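Local coordinates for uncharacterized protein AF_1796 (Archaeoglobus fulgidus, PDB 1VIM) that is of unproven function but probably binds a carbohydrate derivative and may isomerise it, at residues Ile41-Ser46 against Lys118-Thr123; Lys63-Arg68 against Asp171-Glu176; Asp91-Ile96 against Asn107-Ala112; Lys141-Gln146 against Glu150-Leu155. All coordinates share one frame; numbering follows the deposited sequence.

Three of the four contacts sit around one parallel sheet, the centre of the three-layered alpha-beta-alpha SIS fold. Contacts 1 and 3, with centres about 10 Å apart, rest on the neighbouring strands 118-123 and 92-96 and put helices 34-46 and 103-115 on opposite faces of the sheet. Contact 2, about 13 Å from contact 1 between centres, touches it through I41 and L173 and pairs helices 56-71 and 160-181. The centre of contact 4 lies about 25 to 27 Å from those of the others, before helix 160-181. Contacts 1 and 2 overlap along the chain, so segments distant in sequence close one alpha/beta domain, while contact 2 also borders another subunit.

Contact 1 (Ile41-Ser46 against Lys118-Thr123); sequences IKLIDS and KLVAVT
L43 divides its two methyl groups between a pair of residues on strand 118-123. CD2 meets the aliphatic part of K118, 3.8 Å from CD, while CD1 lies 4.0 Å from V120 CG2. The two approaches differ in kind: the leucine and lysine chains cross at about a right angle, whereas L43 and V120 slide past each other in opposite directions. K118 is fully extended beyond CG, and its ammonium NZ is still 4.0 Å from L43 CD2, so the lysine lays its length over the leucine at the exposed margin of the contact. V120 fills the buried side. Its CG2, anti to the carbonyl carbon and beside the backbone N, is the branch that touches L43. No hydrogen bond joins the two segments, and apolar surface carries the whole attachment.

This is a helix laid on one face of the parallel sheet of an SIS domain, near the C-terminal end of helix 34-46. K118 and V120, two residues apart on the strand, both point toward that helix, while the intervening L119 turns to the other face and packs on L130 and M133 of helix 129-133. Backbone hydrogen bonds to D91 and L93 fix the strand in the sheet. On the helix, I41 reaches L173 and E176 of helix 160-181, I44 packs against Y74, and D45 OD1 is hydrogen-bonded to Y74 OH.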
loop_
_atom_site.group_PDB
_atom_site.type_symbol
_atom_site.label_atom_id
_atom_site.label_comp_id
_atom_site.label_asym_id
_atom_site.label_seq_id
_atom_site.Cartn_x
_atom_site.Cartn_y
_atom_site.Cartn_z
ATOM N N ILE A 41 -1.197 26.212 -8.546
ATOM C CA ILE A 41 -1.435 26.618 -7.156
ATOM C C ILE A 41 -2.872 27.092 -6.959
ATOM O O ILE A 41 -3.533 26.723 -5.991
ATOM C CB ILE A 41 -0.437 27.713 -6.714
ATOM C CG1 ILE A 41 0.951 27.089 -6.615
ATOM C CG2 ILE A 41 -0.825 28.314 -5.340
ATOM C CD1 ILE A 41 2.074 28.100 -6.398
ATOM N N LYS A 42 -3.365 27.917 -7.888
ATOM C CA LYS A 42 -4.729 28.410 -7.806
ATOM C C LYS A 42 -5.770 27.275 -7.762
ATOM O O LYS A 42 -6.699 27.318 -6.940
ATOM C CB LYS A 42 -5.031 29.364 -8.968
ATOM C CG LYS A 42 -6.438 29.935 -8.947
ATOM N N LEU A 43 -5.614 26.256 -8.621
ATOM C CA LEU A 43 -6.556 25.127 -8.594
ATOM C C LEU A 43 -6.451 24.323 -7.301
ATOM O O LEU A 43 -7.468 23.899 -6.732
ATOM C CB LEU A 43 -6.390 24.194 -9.798
ATOM C CG LEU A 43 -6.808 24.689 -11.181
ATOM C CD1 LEU A 43 -6.884 23.508 -12.136
ATOM C CD2 LEU A 43 -8.156 25.380 -11.120
ATOM N N ILE A 44 -5.227 24.075 -6.835
ATOM C CA ILE A 44 -5.059 23.381 -5.556
ATOM C C ILE A 44 -5.741 24.150 -4.411
ATOM O O ILE A 44 -6.412 23.570 -3.560
ATOM C CB ILE A 44 -3.542 23.129 -5.266
ATOM C CG1 ILE A 44 -3.030 21.982 -6.153
ATOM C CG2 ILE A 44 -3.307 22.799 -3.781
ATOM C CD1 ILE A 44 -1.462 21.898 -6.197
ATOM N N ASP A 45 -5.588 25.472 -4.414
ATOM C CA ASP A 45 -6.144 26.306 -3.355
ATOM C C ASP A 45 -7.663 26.430 -3.424
ATOM O O ASP A 45 -8.300 26.566 -2.386
ATOM C CB ASP A 45 -5.573 27.716 -3.456
ATOM C CG ASP A 45 -4.325 27.897 -2.669
ATOM O OD1 ASP A 45 -4.042 27.114 -1.715
ATOM O OD2 ASP A 45 -3.554 28.835 -2.957
ATOM N N SER A 46 -8.224 26.370 -4.631
ATOM C CA SER A 46 -9.657 26.641 -4.815
ATOM C C SER A 46 -10.531 25.384 -4.795
ATOM O O SER A 46 -11.743 25.446 -4.660
ATOM C CB SER A 46 -9.915 27.426 -6.099
ATOM O OG SER A 46 -9.037 28.527 -6.174
ATOM N N LYS A 118 -11.775 18.976 -11.839
ATOM C CA LYS A 118 -10.698 19.557 -12.630
ATOM C C LYS A 118 -9.469 18.637 -12.592
ATOM O O LYS A 118 -9.366 17.755 -11.723
ATOM C CB LYS A 118 -10.364 20.974 -12.141
ATOM C CG LYS A 118 -11.530 21.957 -12.449
ATOM C CD LYS A 118 -11.214 23.359 -12.059
ATOM C CE LYS A 118 -12.419 24.251 -12.306
ATOM N NZ LYS A 118 -12.027 25.671 -12.034
ATOM N N LEU A 119 -8.537 18.853 -13.520
ATOM C CA LEU A 119 -7.379 17.984 -13.671
ATOM C C LEU A 119 -6.133 18.811 -13.933
ATOM O O LEU A 119 -6.129 19.688 -14.812
ATOM C CB LEU A 119 -7.612 17.004 -14.832
ATOM C CG LEU A 119 -6.449 16.108 -15.275
ATOM C CD1 LEU A 119 -6.047 15.099 -14.171
ATOM C CD2 LEU A 119 -6.796 15.346 -16.579
ATOM N N VAL A 120 -5.103 18.561 -13.134
ATOM C CA VAL A 120 -3.765 19.049 -13.385
ATOM C C VAL A 120 -2.941 17.874 -13.846
ATOM O O VAL A 120 -2.860 16.858 -13.143
ATOM C CB VAL A 120 -3.109 19.655 -12.132
ATOM C CG1 VAL A 120 -1.685 20.084 -12.424
ATOM C CG2 VAL A 120 -3.945 20.794 -11.568
ATOM N N ALA A 121 -2.304 18.012 -15.011
ATOM C CA ALA A 121 -1.415 16.971 -15.518
ATOM C C ALA A 121 0.014 17.394 -15.280
ATOM O O ALA A 121 0.427 18.434 -15.762
ATOM C CB ALA A 121 -1.675 16.708 -17.011
ATOM N N VAL A 122 0.768 16.582 -14.538
ATOM C CA VAL A 122 2.208 16.775 -14.365
ATOM C C VAL A 122 2.864 15.751 -15.279
ATOM O O VAL A 122 2.840 14.548 -14.994
ATOM C CB VAL A 122 2.662 16.586 -12.907
ATOM C CG1 VAL A 122 4.165 16.784 -12.797
ATOM C CG2 VAL A 122 1.905 17.529 -11.975
ATOM N N THR A 123 3.426 16.242 -16.373
ATOM C CA THR A 123 3.815 15.377 -17.484
ATOM C C THR A 123 4.942 15.993 -18.287
ATOM O O THR A 123 5.126 17.213 -18.252
ATOM C CB THR A 123 2.563 15.083 -18.389
ATOM O OG1 THR A 123 2.911 14.210 -19.482
ATOM C CG2 THR A 123 2.000 16.356 -19.062
#

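Contact 2 (Lys63-Arg68 against Asp171-Glu176); sequences KAFAMR and DALVAE
F65 overlaps L173 obliquely, its ring tip CZ 3.9 Å from the leucine CD2. V174 CG2 comes to the same ring at its edge, near the ring plane and 4.3 Å from CE1; the same methyl also lies 3.8 Å from R68 CB, about one turn on from F65. The other valine methyl, CG1, is 4.1 Å from R68 CD, and the two side chains cross at about a right angle. With chi2 at -74° the arginine bends, which lays CD beside the valine and leaves NE facing a water. The segments run almost parallel, at 12° with their axes 10.6 Å apart, part of the helical layer on one side of the SIS sheet; L173 also packs on V37, M40 and I41 of helix 34-46. Polar atoms are linked through that one water, which accepts from R68 NE, in the guanidinium plane, at 2.9 Å and donates to D171 OD1. Those two charged groups probably attract each other across it. The arginine is held further by H71 through NH1 and by T160 of the second subunit through NH2, while D171 OD1 forms a salt bridge with R57 of that same subunit.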
loop_
_atom_site.group_PDB
_atom_site.type_symbol
_atom_site.label_atom_id
_atom_site.label_comp_id
_atom_site.label_asym_id
_atom_site.label_seq_id
_atom_site.Cartn_x
_atom_site.Cartn_y
_atom_site.Cartn_z
ATOM N N LYS A 63 2.224 10.097 -3.947
ATOM C CA LYS A 63 2.058 9.918 -2.503
ATOM C C LYS A 63 2.928 10.881 -1.706
ATOM O O LYS A 63 2.471 11.499 -0.743
ATOM C CB LYS A 63 2.292 8.474 -2.070
ATOM C CG LYS A 63 1.167 7.533 -2.425
ATOM C CD LYS A 63 1.485 6.105 -1.979
ATOM C CE LYS A 63 0.156 5.345 -1.951
ATOM N NZ LYS A 63 0.303 4.022 -1.267
ATOM N N ALA A 64 4.180 11.069 -2.130
ATOM C CA ALA A 64 5.045 12.006 -1.423
ATOM C C ALA A 64 4.468 13.412 -1.459
ATOM O O ALA A 64 4.484 14.120 -0.433
ATOM C CB ALA A 64 6.427 12.010 -2.025
ATOM N N PHE A 65 3.938 13.816 -2.616
ATOM C CA PHE A 65 3.341 15.126 -2.750
ATOM C C PHE A 65 2.068 15.230 -1.918
ATOM O O PHE A 65 1.851 16.250 -1.210
ATOM C CB PHE A 65 3.079 15.378 -4.221
ATOM C CG PHE A 65 2.457 16.730 -4.522
ATOM C CD1 PHE A 65 3.020 17.901 -4.049
ATOM C CD2 PHE A 65 1.346 16.798 -5.340
ATOM C CE1 PHE A 65 2.453 19.134 -4.372
ATOM C CE2 PHE A 65 0.770 18.057 -5.673
ATOM C CZ PHE A 65 1.343 19.209 -5.166
ATOM N N ALA A 66 1.218 14.204 -1.979
ATOM C CA ALA A 66 -0.037 14.250 -1.196
ATOM C C ALA A 66 0.265 14.391 0.310
ATOM O O ALA A 66 -0.397 15.141 1.039
ATOM C CB ALA A 66 -0.889 13.013 -1.455
ATOM N N MET A 67 1.284 13.680 0.789
ATOM C CA MET A 67 1.620 13.746 2.191
ATOM C C MET A 67 2.001 15.195 2.560
ATOM O O MET A 67 1.561 15.728 3.565
ATOM C CB MET A 67 2.765 12.790 2.506
ATOM C CG MET A 67 3.134 12.801 3.994
ATOM S SD MET A 67 4.548 11.833 4.432
ATOM C CE MET A 67 3.892 10.143 4.342
ATOM N N ARG A 68 2.799 15.853 1.720
ATOM C CA ARG A 68 3.155 17.248 1.979
ATOM C C ARG A 68 1.958 18.181 1.900
ATOM O O ARG A 68 1.861 19.135 2.702
ATOM C CB ARG A 68 4.206 17.719 0.986
ATOM C CG ARG A 68 5.563 17.431 1.437
ATOM C CD ARG A 68 6.079 18.358 2.608
ATOM N NE ARG A 68 7.437 17.930 2.781
ATOM C CZ ARG A 68 7.812 16.928 3.529
ATOM N NH1 ARG A 68 6.936 16.332 4.347
ATOM N NH2 ARG A 68 9.081 16.530 3.495
ATOM N N ASP A 171 8.411 19.328 -4.752
ATOM C CA ASP A 171 8.961 19.862 -3.503
ATOM C C ASP A 171 9.225 21.372 -3.619
ATOM O O ASP A 171 9.019 22.120 -2.648
ATOM C CB ASP A 171 10.253 19.169 -3.101
ATOM C CG ASP A 171 10.035 17.812 -2.535
ATOM O OD1 ASP A 171 9.012 17.566 -1.868
ATOM O OD2 ASP A 171 10.898 16.930 -2.705
ATOM N N ALA A 172 9.591 21.840 -4.807
ATOM C CA ALA A 172 9.734 23.285 -5.043
ATOM C C ALA A 172 8.390 23.999 -4.925
ATOM O O ALA A 172 8.300 25.126 -4.379
ATOM C CB ALA A 172 10.354 23.555 -6.403
ATOM N N LEU A 173 7.340 23.366 -5.444
ATOM C CA LEU A 173 6.001 23.906 -5.367
ATOM C C LEU A 173 5.569 24.014 -3.896
ATOM O O LEU A 173 4.954 25.012 -3.499
ATOM C CB LEU A 173 5.045 23.025 -6.190
ATOM C CG LEU A 173 3.629 23.540 -6.331
ATOM C CD1 LEU A 173 3.642 24.669 -7.333
ATOM C CD2 LEU A 173 2.788 22.402 -6.878
ATOM N N VAL A 174 5.887 23.004 -3.091
ATOM C CA VAL A 174 5.599 23.056 -1.652
ATOM C C VAL A 174 6.290 24.261 -1.016
ATOM O O VAL A 174 5.682 24.977 -0.240
ATOM C CB VAL A 174 6.017 21.735 -0.950
ATOM C CG1 VAL A 174 6.067 21.908 0.557
ATOM C CG2 VAL A 174 5.027 20.643 -1.296
ATOM N N ALA A 175 7.565 24.486 -1.337
ATOM C CA ALA A 175 8.287 25.636 -0.805
ATOM C C ALA A 175 7.544 26.930 -1.152
ATOM O O ALA A 175 7.442 27.845 -0.324
ATOM C CB ALA A 175 9.683 25.645 -1.365
ATOM N N GLU A 176 7.059 27.026 -2.381
ATOM C CA GLU A 176 6.357 28.224 -2.843
ATOM C C GLU A 176 5.040 28.417 -2.106
ATOM O O GLU A 176 4.723 29.530 -1.654
ATOM C CB GLU A 176 6.127 28.119 -4.346
ATOM C CG GLU A 176 5.379 29.299 -4.948
ATOM C CD GLU A 176 6.150 30.609 -4.891
ATOM O OE1 GLU A 176 7.393 30.598 -4.726
ATOM O OE2 GLU A 176 5.476 31.661 -5.029
HETATM O O HOH W 1 8.478 19.265 0.468
#

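Contact 3 (Asp91-Ile96 against Asn107-Ala112); sequences DVLVGI and NISKKA. Unlike the reference sequence in segment 91-96: G95 (reference Ala).
No ring, amide or carboxylate has a face or an edge in this contact: where L93 meets A112 and S109, the meeting surfaces are a methyl group of the strand and small side chains of the helix. L93 CD2 does all of the touching. It lies 3.7 Å from A112 CB and equally far from S109 OG, with I108 CG2 more distant at 4.3 Å, so that a single leucine methyl fits among I108 and S109, which are neighbours in sequence, and A112, about one turn later. CG anti to the backbone N, with chi1 at 177°, extends the leucine from the strand toward these residues.

The serine oxygen beside this methyl is a buried polar atom, but it is satisfied within its own helix by a hydrogen bond to V105 O, and toward L93 it merely makes van der Waals contact. I108 behaves differently: its CG2 faces the leucine, while the rest of the chain leads off elsewhere. G95, an alanine in the reference sequence, lies opposite S109 and has no side chain to point at it.

Strand 92-96 and the helical segment run nearly antiparallel, at 164°, with axes 9.8 Å apart, as is usual for the first two elements of a beta-alpha-beta crossover, which strand 118-123 completes. In the wider fold L93 also rests on I53 of strand 50-53 and on L119 of strand 118-123, S109 packs on L130 and M133 of helix 129-133, and L195 of the third subunit packs on A112.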
loop_
_atom_site.group_PDB
_atom_site.type_symbol
_atom_site.label_atom_id
_atom_site.label_comp_id
_atom_site.label_asym_id
_atom_site.label_seq_id
_atom_site.Cartn_x
_atom_site.Cartn_y
_atom_site.Cartn_z
ATOM N N ASP A 91 -13.736 19.095 -6.912
ATOM C CA ASP A 91 -12.395 18.670 -6.553
ATOM C C ASP A 91 -11.409 18.849 -7.704
ATOM O O ASP A 91 -11.782 19.168 -8.829
ATOM C CB ASP A 91 -12.460 17.202 -6.088
ATOM C CG ASP A 91 -13.352 17.032 -4.910
ATOM O OD1 ASP A 91 -13.330 17.898 -3.979
ATOM O OD2 ASP A 91 -14.124 16.063 -4.810
ATOM N N VAL A 92 -10.138 18.628 -7.402
ATOM C CA VAL A 92 -9.113 18.613 -8.427
ATOM C C VAL A 92 -8.320 17.323 -8.306
ATOM O O VAL A 92 -7.988 16.896 -7.203
ATOM C CB VAL A 92 -8.211 19.860 -8.352
ATOM C CG1 VAL A 92 -7.445 19.919 -7.060
ATOM C CG2 VAL A 92 -7.257 19.921 -9.556
ATOM N N LEU A 93 -8.036 16.723 -9.442
ATOM C CA LEU A 93 -7.184 15.544 -9.533
ATOM C C LEU A 93 -5.856 15.986 -10.096
ATOM O O LEU A 93 -5.815 16.705 -11.107
ATOM C CB LEU A 93 -7.829 14.539 -10.488
ATOM C CG LEU A 93 -7.050 13.248 -10.775
ATOM C CD1 LEU A 93 -6.788 12.421 -9.482
ATOM C CD2 LEU A 93 -7.819 12.424 -11.779
ATOM N N VAL A 94 -4.775 15.560 -9.452
ATOM C CA VAL A 94 -3.423 15.800 -9.952
ATOM C C VAL A 94 -2.905 14.442 -10.418
ATOM O O VAL A 94 -2.714 13.532 -9.614
ATOM C CB VAL A 94 -2.487 16.384 -8.875
ATOM C CG1 VAL A 94 -1.088 16.609 -9.473
ATOM C CG2 VAL A 94 -3.079 17.708 -8.304
ATOM N N GLY A 95 -2.663 14.310 -11.712
ATOM C CA GLY A 95 -2.156 13.081 -12.295
ATOM C C GLY A 95 -0.722 13.258 -12.731
ATOM O O GLY A 95 -0.379 14.222 -13.417
ATOM N N ILE A 96 0.123 12.323 -12.346
ATOM C CA ILE A 96 1.549 12.371 -12.668
ATOM C C ILE A 96 1.884 11.244 -13.614
ATOM O O ILE A 96 1.687 10.076 -13.292
ATOM C CB ILE A 96 2.375 12.226 -11.378
ATOM C CG1 ILE A 96 1.987 13.312 -10.380
ATOM C CG2 ILE A 96 3.881 12.285 -11.703
ATOM C CD1 ILE A 96 2.717 13.197 -9.071
ATOM N N ASN A 107 -7.147 6.527 -17.802
ATOM C CA ASN A 107 -8.516 6.031 -17.627
ATOM C C ASN A 107 -9.193 6.654 -16.396
ATOM O O ASN A 107 -10.364 7.072 -16.461
ATOM C CB ASN A 107 -8.529 4.501 -17.540
ATOM C CG ASN A 107 -8.187 3.838 -18.863
ATOM O OD1 ASN A 107 -8.192 4.481 -19.919
ATOM N ND2 ASN A 107 -7.911 2.531 -18.805
ATOM N N ILE A 108 -8.465 6.719 -15.282
ATOM C CA ILE A 108 -8.995 7.321 -14.058
ATOM C C ILE A 108 -9.272 8.805 -14.280
ATOM O O ILE A 108 -10.314 9.315 -13.837
ATOM C CB ILE A 108 -7.978 7.158 -12.910
ATOM C CG1 ILE A 108 -7.923 5.703 -12.427
ATOM C CG2 ILE A 108 -8.253 8.132 -11.766
ATOM C CD1 ILE A 108 -9.121 5.199 -11.674
ATOM N N SER A 109 -8.378 9.491 -14.997
ATOM C CA SER A 109 -8.537 10.925 -15.209
ATOM C C SER A 109 -9.722 11.206 -16.104
ATOM O O SER A 109 -10.442 12.175 -15.863
ATOM C CB SER A 109 -7.270 11.537 -15.805
ATOM O OG SER A 109 -6.195 11.390 -14.907
ATOM N N LYS A 110 -9.963 10.355 -17.105
ATOM C CA LYS A 110 -11.171 10.507 -17.925
ATOM C C LYS A 110 -12.435 10.352 -17.072
ATOM O O LYS A 110 -13.390 11.134 -17.215
ATOM C CB LYS A 110 -11.168 9.494 -19.075
ATOM C CG LYS A 110 -12.388 9.600 -20.057
ATOM C CD LYS A 110 -12.547 10.990 -20.684
ATOM C CE LYS A 110 -13.546 10.963 -21.876
ATOM N NZ LYS A 110 -14.935 10.661 -21.452
ATOM N N LYS A 111 -12.462 9.373 -16.181
ATOM C CA LYS A 111 -13.622 9.207 -15.311
ATOM C C LYS A 111 -13.811 10.430 -14.410
ATOM O O LYS A 111 -14.932 10.915 -14.238
ATOM C CB LYS A 111 -13.525 7.935 -14.463
ATOM C CG LYS A 111 -14.675 7.706 -13.494
ATOM C CD LYS A 111 -15.951 7.246 -14.181
ATOM C CE LYS A 111 -16.959 6.759 -13.154
ATOM N NZ LYS A 111 -16.276 5.873 -12.161
ATOM N N ALA A 112 -12.721 10.952 -13.854
ATOM C CA ALA A 112 -12.793 12.161 -13.049
ATOM C C ALA A 112 -13.318 13.371 -13.832
ATOM O O ALA A 112 -14.155 14.133 -13.311
ATOM C CB ALA A 112 -11.415 12.457 -12.455
#

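Contact 4 (Lys141-Gln146 against Glu150-Leu155); sequences KGKMKQ and EILSQL
L152 presses one methyl, CD2, against the backbone and the first carbons of K143, and this is the tight part of the contact. CD2 is 3.7 Å from K143 CA, 3.9 Å from CB and 4.2 Å from CG, and G142 O is also near, 4.1 Å from the same methyl. Having CG anti to its backbone N, chi1 179°, extends the leucine from the helix toward the loop, and the two side chains meet at a slant. V20 of helix 12-31 also packs on L152.

The setting is the loop after strand 136-139, an outermost strand of the parallel SIS sheet within this chain, and the following helix 149-155 packs against that loop. Local bonds contribute to its shape: bends at chi3 and chi4 turn K143 NZ back to M144 O at 2.9 Å, the donor lying 38° out of the carbonyl plane, and NZ also donates to E147 O. The backbone N of M144 is bound in turn by E147 OE1.

The outer side is looser. There K143 lies at the partly exposed margin of the contact, and its polar end leads away from L152. An alanine at K143 would keep the touch of CB on L152, but would probably leave M144 O and E147 O without their shared ammonium donor and the loop freer to shift. Two residues beyond L152, Q154 NE2 donates to L183 O of the second subunit.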
loop_
_atom_site.group_PDB
_atom_site.type_symbol
_atom_site.label_atom_id
_atom_site.label_comp_id
_atom_site.label_asym_id
_atom_site.label_seq_id
_atom_site.Cartn_x
_atom_site.Cartn_y
_atom_site.Cartn_z
ATOM N N LYS A 141 9.827 18.180 -18.072
ATOM C CA LYS A 141 10.454 17.244 -19.037
ATOM C C LYS A 141 11.284 16.177 -18.375
ATOM O O LYS A 141 11.933 16.433 -17.363
ATOM C CB LYS A 141 11.426 17.992 -19.955
ATOM C CG LYS A 141 10.862 19.186 -20.651
ATOM C CD LYS A 141 9.746 18.774 -21.602
ATOM C CE LYS A 141 10.284 18.120 -22.857
ATOM N NZ LYS A 141 9.273 17.229 -23.514
ATOM N N GLY A 142 11.326 14.996 -18.985
ATOM C CA GLY A 142 12.349 14.019 -18.674
ATOM C C GLY A 142 13.532 14.260 -19.594
ATOM O O GLY A 142 14.570 14.693 -19.154
ATOM N N LYS A 143 13.352 13.967 -20.874
ATOM C CA LYS A 143 14.386 14.204 -21.888
ATOM C C LYS A 143 14.377 15.661 -22.372
ATOM O O LYS A 143 13.304 16.247 -22.641
ATOM C CB LYS A 143 14.171 13.256 -23.063
ATOM C CG LYS A 143 15.264 13.370 -24.142
ATOM C CD LYS A 143 14.876 12.627 -25.420
ATOM C CE LYS A 143 14.165 13.523 -26.427
ATOM N NZ LYS A 143 14.925 14.717 -26.932
ATOM N N MET A 144 15.559 16.252 -22.501
ATOM C CA MET A 144 15.698 17.614 -23.027
ATOM C C MET A 144 15.808 17.622 -24.540
ATOM O O MET A 144 16.126 16.599 -25.139
ATOM C CB MET A 144 16.900 18.296 -22.416
ATOM C CG MET A 144 16.692 18.526 -20.944
ATOM S SD MET A 144 18.084 19.230 -20.138
ATOM C CE MET A 144 19.364 18.287 -20.687
ATOM N N LYS A 145 15.535 18.790 -25.129
ATOM C CA LYS A 145 15.548 19.007 -26.573
ATOM C C LYS A 145 16.839 18.466 -27.201
ATOM O O LYS A 145 16.803 17.741 -28.205
ATOM C CB LYS A 145 15.360 20.518 -26.857
ATOM C CG LYS A 145 15.852 21.023 -28.214
ATOM N N GLN A 146 17.963 18.788 -26.568
ATOM C CA GLN A 146 19.278 18.471 -27.116
ATOM C C GLN A 146 19.720 17.029 -26.827
ATOM O O GLN A 146 20.779 16.611 -27.308
ATOM C CB GLN A 146 20.331 19.462 -26.586
ATOM C CG GLN A 146 20.679 19.319 -25.062
ATOM C CD GLN A 146 21.692 20.364 -24.528
ATOM O OE1 GLN A 146 22.401 20.101 -23.552
ATOM N NE2 GLN A 146 21.748 21.528 -25.158
ATOM N N GLU A 150 18.062 7.386 -26.366
ATOM C CA GLU A 150 18.834 6.169 -26.170
ATOM C C GLU A 150 20.024 6.377 -25.243
ATOM O O GLU A 150 20.380 5.496 -24.459
ATOM C CB GLU A 150 19.278 5.598 -27.529
ATOM C CG GLU A 150 19.430 6.636 -28.649
ATOM C CD GLU A 150 18.108 7.024 -29.295
ATOM O OE1 GLU A 150 17.479 6.161 -29.953
ATOM O OE2 GLU A 150 17.678 8.187 -29.146
ATOM N N ILE A 151 20.675 7.534 -25.359
ATOM C CA ILE A 151 21.841 7.798 -24.530
ATOM C C ILE A 151 21.385 8.107 -23.108
ATOM O O ILE A 151 21.967 7.600 -22.143
ATOM C CB ILE A 151 22.649 8.963 -25.147
ATOM C CG1 ILE A 151 23.160 8.524 -26.525
ATOM C CG2 ILE A 151 23.770 9.380 -24.221
ATOM C CD1 ILE A 151 23.862 9.643 -27.297
ATOM N N LEU A 152 20.371 8.958 -22.979
ATOM C CA LEU A 152 19.830 9.284 -21.661
ATOM C C LEU A 152 19.333 8.034 -20.932
ATOM O O LEU A 152 19.606 7.879 -19.747
ATOM C CB LEU A 152 18.719 10.336 -21.756
ATOM C CG LEU A 152 18.043 10.742 -20.437
ATOM C CD1 LEU A 152 19.042 11.291 -19.381
ATOM C CD2 LEU A 152 16.900 11.724 -20.690
ATOM N N SER A 153 18.648 7.129 -21.637
ATOM C CA SER A 153 18.012 5.999 -20.991
ATOM C C SER A 153 19.007 4.970 -20.476
ATOM O O SER A 153 18.675 4.133 -19.610
ATOM C CB SER A 153 17.057 5.321 -21.964
ATOM O OG SER A 153 15.985 6.222 -22.288
ATOM N N GLN A 154 20.243 5.007 -20.984
ATOM C CA GLN A 154 21.277 4.118 -20.452
ATOM C C GLN A 154 21.647 4.454 -18.990
ATOM O O GLN A 154 21.976 3.575 -18.212
ATOM C CB GLN A 154 22.531 4.153 -21.328
ATOM C CG GLN A 154 23.664 3.231 -20.880
ATOM C CD GLN A 154 23.241 1.776 -20.794
ATOM O OE1 GLN A 154 22.720 1.222 -21.769
ATOM N NE2 GLN A 154 23.468 1.152 -19.648
ATOM N N LEU A 155 21.585 5.735 -18.636
ATOM C CA LEU A 155 21.837 6.194 -17.265
ATOM C C LEU A 155 20.547 6.278 -16.469
ATOM O O LEU A 155 20.568 6.014 -15.276
ATOM C CB LEU A 155 22.481 7.586 -17.286
ATOM C CG LEU A 155 23.888 7.637 -17.862
ATOM C CD1 LEU A 155 24.281 9.098 -18.140
ATOM C CD2 LEU A 155 24.897 6.957 -16.955
#